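Local coordinates for protein endonuclease NucS (Thermococcus kodakarensis KOD1, PDB 5GKE) that cleaves DNA as a mismatch restriction endonuclease, gripping double-stranded DNA and joining a PH-like N-terminal domain to a magnesium-binding PDDEXK nuclease domain, at residues A[4-17]-A[109-121]. The protein carries 1 engineered substitution. Numbering follows the deposited sequence.
Sequences DKVTVITSPSTEEL and LEEVYMVSVFRAE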
loop_
_atom_site.group_PDB
_atom_site.type_symbol
_atom_site.label_atom_id
_atom_site.label_comp_id
_atom_site.label_asym_id
_atom_site.label_seq_id
_atom_site.Cartn_x
_atom_site.Cartn_y
_atom_site.Cartn_z
ATOM N N ASP A 4 -3.354 5.617 -34.348
ATOM C CA ASP A 4 -3.452 4.237 -33.860
ATOM C C ASP A 4 -3.467 4.215 -32.339
ATOM O O ASP A 4 -2.829 5.053 -31.707
ATOM C CB ASP A 4 -2.289 3.384 -34.370
ATOM C CG ASP A 4 -2.541 2.824 -35.748
ATOM O OD1 ASP A 4 -3.594 3.154 -36.339
ATOM O OD2 ASP A 4 -1.676 2.063 -36.240
ATOM N N LYS A 5 -4.182 3.255 -31.755
ATOM C CA LYS A 5 -4.255 3.154 -30.309
ATOM C C LYS A 5 -2.880 2.813 -29.721
ATOM O O LYS A 5 -2.526 3.314 -28.647
ATOM C CB LYS A 5 -5.309 2.133 -29.884
ATOM C CG LYS A 5 -6.072 2.574 -28.625
ATOM C CD LYS A 5 -7.455 1.952 -28.472
ATOM C CE LYS A 5 -8.457 3.022 -28.066
ATOM N NZ LYS A 5 -9.879 2.588 -27.982
ATOM N N VAL A 6 -2.086 2.030 -30.454
ATOM C CA VAL A 6 -0.774 1.596 -29.979
ATOM C C VAL A 6 0.343 1.851 -30.985
ATOM O O VAL A 6 0.192 1.610 -32.167
ATOM C CB VAL A 6 -0.771 0.069 -29.623
ATOM C CG1 VAL A 6 0.632 -0.425 -29.225
ATOM C CG2 VAL A 6 -1.760 -0.225 -28.523
ATOM N N THR A 7 1.481 2.316 -30.487
ATOM C CA THR A 7 2.682 2.470 -31.284
ATOM C C THR A 7 3.817 1.740 -30.582
ATOM O O THR A 7 4.002 1.900 -29.394
ATOM C CB THR A 7 3.053 3.953 -31.459
ATOM O OG1 THR A 7 1.877 4.721 -31.728
ATOM C CG2 THR A 7 4.035 4.124 -32.574
ATOM N N VAL A 8 4.571 0.929 -31.303
ATOM C CA VAL A 8 5.587 0.104 -30.680
ATOM C C VAL A 8 6.850 0.220 -31.479
ATOM O O VAL A 8 6.822 0.061 -32.694
ATOM C CB VAL A 8 5.182 -1.397 -30.621
ATOM C CG1 VAL A 8 6.319 -2.233 -30.065
ATOM C CG2 VAL A 8 3.953 -1.594 -29.790
ATOM N N ILE A 9 7.958 0.494 -30.814
ATOM C CA ILE A 9 9.249 0.406 -31.472
ATOM C C ILE A 9 10.221 -0.393 -30.622
ATOM O O ILE A 9 10.427 -0.092 -29.451
ATOM C CB ILE A 9 9.856 1.781 -31.731
ATOM C CG1 ILE A 9 8.932 2.616 -32.615
ATOM C CG2 ILE A 9 11.224 1.639 -32.384
ATOM C CD1 ILE A 9 9.489 3.975 -32.897
ATOM N N THR A 10 10.824 -1.406 -31.225
ATOM C CA THR A 10 11.841 -2.193 -30.558
ATOM C C THR A 10 13.206 -1.638 -30.897
ATOM O O THR A 10 13.406 -1.089 -31.980
ATOM C CB THR A 10 11.749 -3.678 -30.948
ATOM O OG1 THR A 10 11.749 -3.798 -32.380
ATOM C CG2 THR A 10 10.456 -4.278 -30.393
ATOM N N SER A 11 14.125 -1.744 -29.944
ATOM C CA SER A 11 15.491 -1.236 -30.082
ATOM C C SER A 11 15.549 0.170 -30.664
ATOM O O SER A 11 16.287 0.419 -31.615
ATOM C CB SER A 11 16.308 -2.178 -30.955
ATOM O OG SER A 11 16.164 -3.510 -30.512
ATOM N N PRO A 12 14.778 1.100 -30.094
ATOM C CA PRO A 12 14.677 2.375 -30.806
ATOM C C PRO A 12 15.978 3.183 -30.816
ATOM O O PRO A 12 16.846 3.027 -29.950
ATOM C CB PRO A 12 13.588 3.114 -30.030
ATOM C CG PRO A 12 13.700 2.569 -28.638
ATOM C CD PRO A 12 14.121 1.138 -28.772
ATOM N N SER A 13 16.107 4.021 -31.834
ATOM C CA SER A 13 17.112 5.067 -31.858
ATOM C C SER A 13 16.762 6.106 -30.804
ATOM O O SER A 13 15.620 6.164 -30.334
ATOM C CB SER A 13 17.163 5.728 -33.225
ATOM O OG SER A 13 15.957 6.459 -33.435
ATOM N N THR A 14 17.734 6.929 -30.437
ATOM C CA THR A 14 17.465 8.008 -29.498
ATOM C C THR A 14 16.304 8.875 -29.985
ATOM O O THR A 14 15.360 9.148 -29.237
ATOM C CB THR A 14 18.706 8.869 -29.276
ATOM O OG1 THR A 14 19.717 8.064 -28.670
ATOM C CG2 THR A 14 18.401 10.044 -28.350
ATOM N N GLU A 15 16.351 9.274 -31.246
ATOM C CA GLU A 15 15.337 10.173 -31.771
ATOM C C GLU A 15 13.985 9.455 -31.778
ATOM O O GLU A 15 12.937 10.070 -31.564
ATOM C CB GLU A 15 15.727 10.684 -33.177
ATOM C CG GLU A 15 16.419 9.668 -34.121
ATOM C CD GLU A 15 17.910 9.381 -33.828
ATOM O OE1 GLU A 15 18.462 9.856 -32.811
ATOM O OE2 GLU A 15 18.533 8.660 -34.647
ATOM N N GLU A 16 14.019 8.141 -32.002
ATOM C CA GLU A 16 12.822 7.317 -31.896
ATOM C C GLU A 16 12.301 7.330 -30.444
ATOM O O GLU A 16 11.116 7.613 -30.196
ATOM C CB GLU A 16 13.117 5.888 -32.377
ATOM C CG GLU A 16 12.879 5.691 -33.880
ATOM C CD GLU A 16 13.401 4.367 -34.434
ATOM O OE1 GLU A 16 14.298 3.756 -33.822
ATOM O OE2 GLU A 16 12.919 3.943 -35.505
ATOM N N LEU A 17 13.199 7.058 -29.493
ATOM C CA LEU A 17 12.881 7.133 -28.057
ATOM C C LEU A 17 12.255 8.465 -27.684
ATOM O O LEU A 17 11.178 8.512 -27.078
ATOM C CB LEU A 17 14.137 6.907 -27.215
ATOM C CG LEU A 17 13.971 6.858 -25.698
ATOM C CD1 LEU A 17 12.964 5.800 -25.317
ATOM C CD2 LEU A 17 15.310 6.554 -25.065
ATOM N N LEU A 109 18.438 5.250 -18.788
ATOM C CA LEU A 109 18.143 4.184 -19.733
ATOM C C LEU A 109 19.429 3.774 -20.428
ATOM O O LEU A 109 19.935 4.497 -21.277
ATOM C CB LEU A 109 17.108 4.655 -20.742
ATOM C CG LEU A 109 15.814 5.157 -20.112
ATOM C CD1 LEU A 109 14.935 5.837 -21.149
ATOM C CD2 LEU A 109 15.076 3.995 -19.486
ATOM N N GLU A 110 19.952 2.609 -20.070
ATOM C CA GLU A 110 21.206 2.146 -20.645
ATOM C C GLU A 110 20.994 1.477 -21.994
ATOM O O GLU A 110 21.773 1.682 -22.914
ATOM C CB GLU A 110 21.902 1.190 -19.689
ATOM C CG GLU A 110 22.264 1.841 -18.381
ATOM C CD GLU A 110 22.887 0.875 -17.409
ATOM O OE1 GLU A 110 22.310 -0.222 -17.207
ATOM O OE2 GLU A 110 23.958 1.217 -16.855
ATOM N N GLU A 111 19.968 0.638 -22.085
ATOM C CA GLU A 111 19.518 0.103 -23.364
ATOM C C GLU A 111 18.004 -0.015 -23.419
ATOM O O GLU A 111 17.403 -0.726 -22.629
ATOM C CB GLU A 111 20.158 -1.258 -23.615
ATOM C CG GLU A 111 19.773 -1.892 -24.935
ATOM C CD GLU A 111 20.572 -3.152 -25.208
ATOM O OE1 GLU A 111 21.421 -3.511 -24.357
ATOM O OE2 GLU A 111 20.356 -3.782 -26.269
ATOM N N VAL A 112 17.373 0.639 -24.372
ATOM C CA VAL A 112 15.928 0.539 -24.423
ATOM C C VAL A 112 15.511 -0.569 -25.395
ATOM O O VAL A 112 15.681 -0.439 -26.600
ATOM C CB VAL A 112 15.301 1.883 -24.831
ATOM C CG1 VAL A 112 13.794 1.739 -25.015
ATOM C CG2 VAL A 112 15.649 2.967 -23.797
ATOM N N TYR A 113 14.962 -1.656 -24.869
ATOM C CA TYR A 113 14.555 -2.784 -25.711
ATOM C C TYR A 113 13.243 -2.506 -26.422
ATOM O O TYR A 113 13.013 -2.953 -27.543
ATOM C CB TYR A 113 14.401 -4.061 -24.892
ATOM C CG TYR A 113 15.563 -4.398 -23.991
ATOM C CD1 TYR A 113 16.802 -4.753 -24.521
ATOM C CD2 TYR A 113 15.415 -4.397 -22.604
ATOM C CE1 TYR A 113 17.872 -5.076 -23.693
ATOM C CE2 TYR A 113 16.478 -4.722 -21.775
ATOM C CZ TYR A 113 17.700 -5.062 -22.324
ATOM O OH TYR A 113 18.752 -5.385 -21.506
ATOM N N MET A 114 12.351 -1.804 -25.749
ATOM C CA MET A 114 11.099 -1.435 -26.383
ATOM C C MET A 114 10.577 -0.136 -25.787
ATOM O O MET A 114 10.782 0.137 -24.604
ATOM C CB MET A 114 10.065 -2.555 -26.226
ATOM C CG MET A 114 8.818 -2.356 -27.068
ATOM S SD MET A 114 7.431 -3.363 -26.506
ATOM C CE MET A 114 6.794 -2.275 -25.217
ATOM N N VAL A 115 9.915 0.660 -26.616
ATOM C CA VAL A 115 9.150 1.804 -26.149
ATOM C C VAL A 115 7.789 1.746 -26.823
ATOM O O VAL A 115 7.677 1.360 -27.980
ATOM C CB VAL A 115 9.862 3.148 -26.447
ATOM C CG1 VAL A 115 10.257 3.242 -27.907
ATOM C CG2 VAL A 115 8.974 4.312 -26.074
ATOM N N SER A 116 6.746 2.112 -26.100
ATOM C CA SER A 116 5.407 2.011 -26.648
ATOM C C SER A 116 4.513 3.113 -26.136
ATOM O O SER A 116 4.644 3.580 -24.994
ATOM C CB SER A 116 4.782 0.652 -26.314
ATOM O OG SER A 116 4.542 0.548 -24.915
ATOM N N VAL A 117 3.595 3.521 -26.995
ATOM C CA VAL A 117 2.627 4.531 -26.643
ATOM C C VAL A 117 1.261 3.909 -26.762
ATOM O O VAL A 117 0.897 3.380 -27.812
ATOM C CB VAL A 117 2.746 5.773 -27.541
ATOM C CG1 VAL A 117 1.587 6.716 -27.310
ATOM C CG2 VAL A 117 4.059 6.467 -27.287
ATOM N N PHE A 118 0.507 3.956 -25.673
ATOM C CA PHE A 118 -0.788 3.317 -25.637
ATOM C C PHE A 118 -1.828 4.385 -25.358
ATOM O O PHE A 118 -1.921 4.894 -24.246
ATOM C CB PHE A 118 -0.792 2.210 -24.571
ATOM C CG PHE A 118 -2.109 1.477 -24.421
ATOM C CD1 PHE A 118 -3.040 1.449 -25.437
ATOM C CD2 PHE A 118 -2.401 0.806 -23.241
ATOM C CE1 PHE A 118 -4.235 0.768 -25.273
ATOM C CE2 PHE A 118 -3.588 0.130 -23.083
ATOM C CZ PHE A 118 -4.503 0.108 -24.096
ATOM N N ARG A 119 -2.646 4.701 -26.354
ATOM C CA ARG A 119 -3.602 5.763 -26.143
ATOM C C ARG A 119 -4.836 5.074 -25.639
ATOM O O ARG A 119 -5.711 4.698 -26.407
ATOM C CB ARG A 119 -3.855 6.532 -27.456
ATOM C CG ARG A 119 -2.576 6.672 -28.290
ATOM C CD ARG A 119 -2.706 7.348 -29.665
ATOM N NE ARG A 119 -1.424 7.966 -30.028
ATOM C CZ ARG A 119 -0.348 7.311 -30.472
ATOM N NH1 ARG A 119 -0.388 5.996 -30.666
ATOM N NH2 ARG A 119 0.778 7.976 -30.743
ATOM N N ALA A 120 -4.971 5.028 -24.323
ATOM C CA ALA A 120 -5.939 4.116 -23.745
ATOM C C ALA A 120 -7.197 4.875 -23.471
ATOM O O ALA A 120 -7.159 6.021 -23.047
ATOM C CB ALA A 120 -5.404 3.466 -22.480
ATOM N N GLU A 121 -8.319 4.234 -23.737
ATOM C CA GLU A 121 -9.605 4.868 -23.585
ATOM C C GLU A 121 -10.368 4.080 -22.539
ATOM O O GLU A 121 -10.559 2.880 -22.700
ATOM C CB GLU A 121 -10.330 4.890 -24.924
ATOM C CG GLU A 121 -11.540 5.792 -25.001
ATOM C CD GLU A 121 -12.125 5.833 -26.409
ATOM O OE1 GLU A 121 -11.760 4.965 -27.239
ATOM O OE2 GLU A 121 -12.945 6.737 -26.686
#
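Two acceptors of segment 4-17, the backbone O of Asp-4 and the hydroxyl of Thr-7, converge on NH1 of Arg-119. NH1 meets Thr-7 OG1 at 2.8 Å, almost straight (175°) and within the guanidinium plane, and reaches Asp-4 O at 2.8 Å by a more bent bond (130°), tilted from that plane. Thr-7 presents its hydroxyl because OG1 lies anti to the carbonyl carbon (chi1 -43°). One guanidinium face rests on Val-117 CG1, while NE pairs with Glu-27 of helix 14-27, which together would limit its rotation. With an alanine at Arg-119, Thr-7 OG1 and Asp-4 O would probably lose their shared donor and Glu-27 its charge mate. Strands 6-10 and 114-118 pair antiparallel, with two-way backbone bonds at Thr-7/Val-117 and Ile-9/Val-115. Beyond the strand, Pro-12 CG wedges between Val-112 CG1 (3.7 Å) and Val-115 CG1 (3.6 Å), and Leu-17 CD2 covers Val-112 CG2 at 3.8 Å. Lys-5 NZ forms a salt bridge with Glu-121 OE1 at 3.1 Å, and Phe-118 stacks on Phe-34 of the second subunit. Polar bonds at this dimer-interface end and aliphatic contacts at the other are consistent with strand 6-10 extending the PH-like domain's sheet while helix 14-27 packs on it.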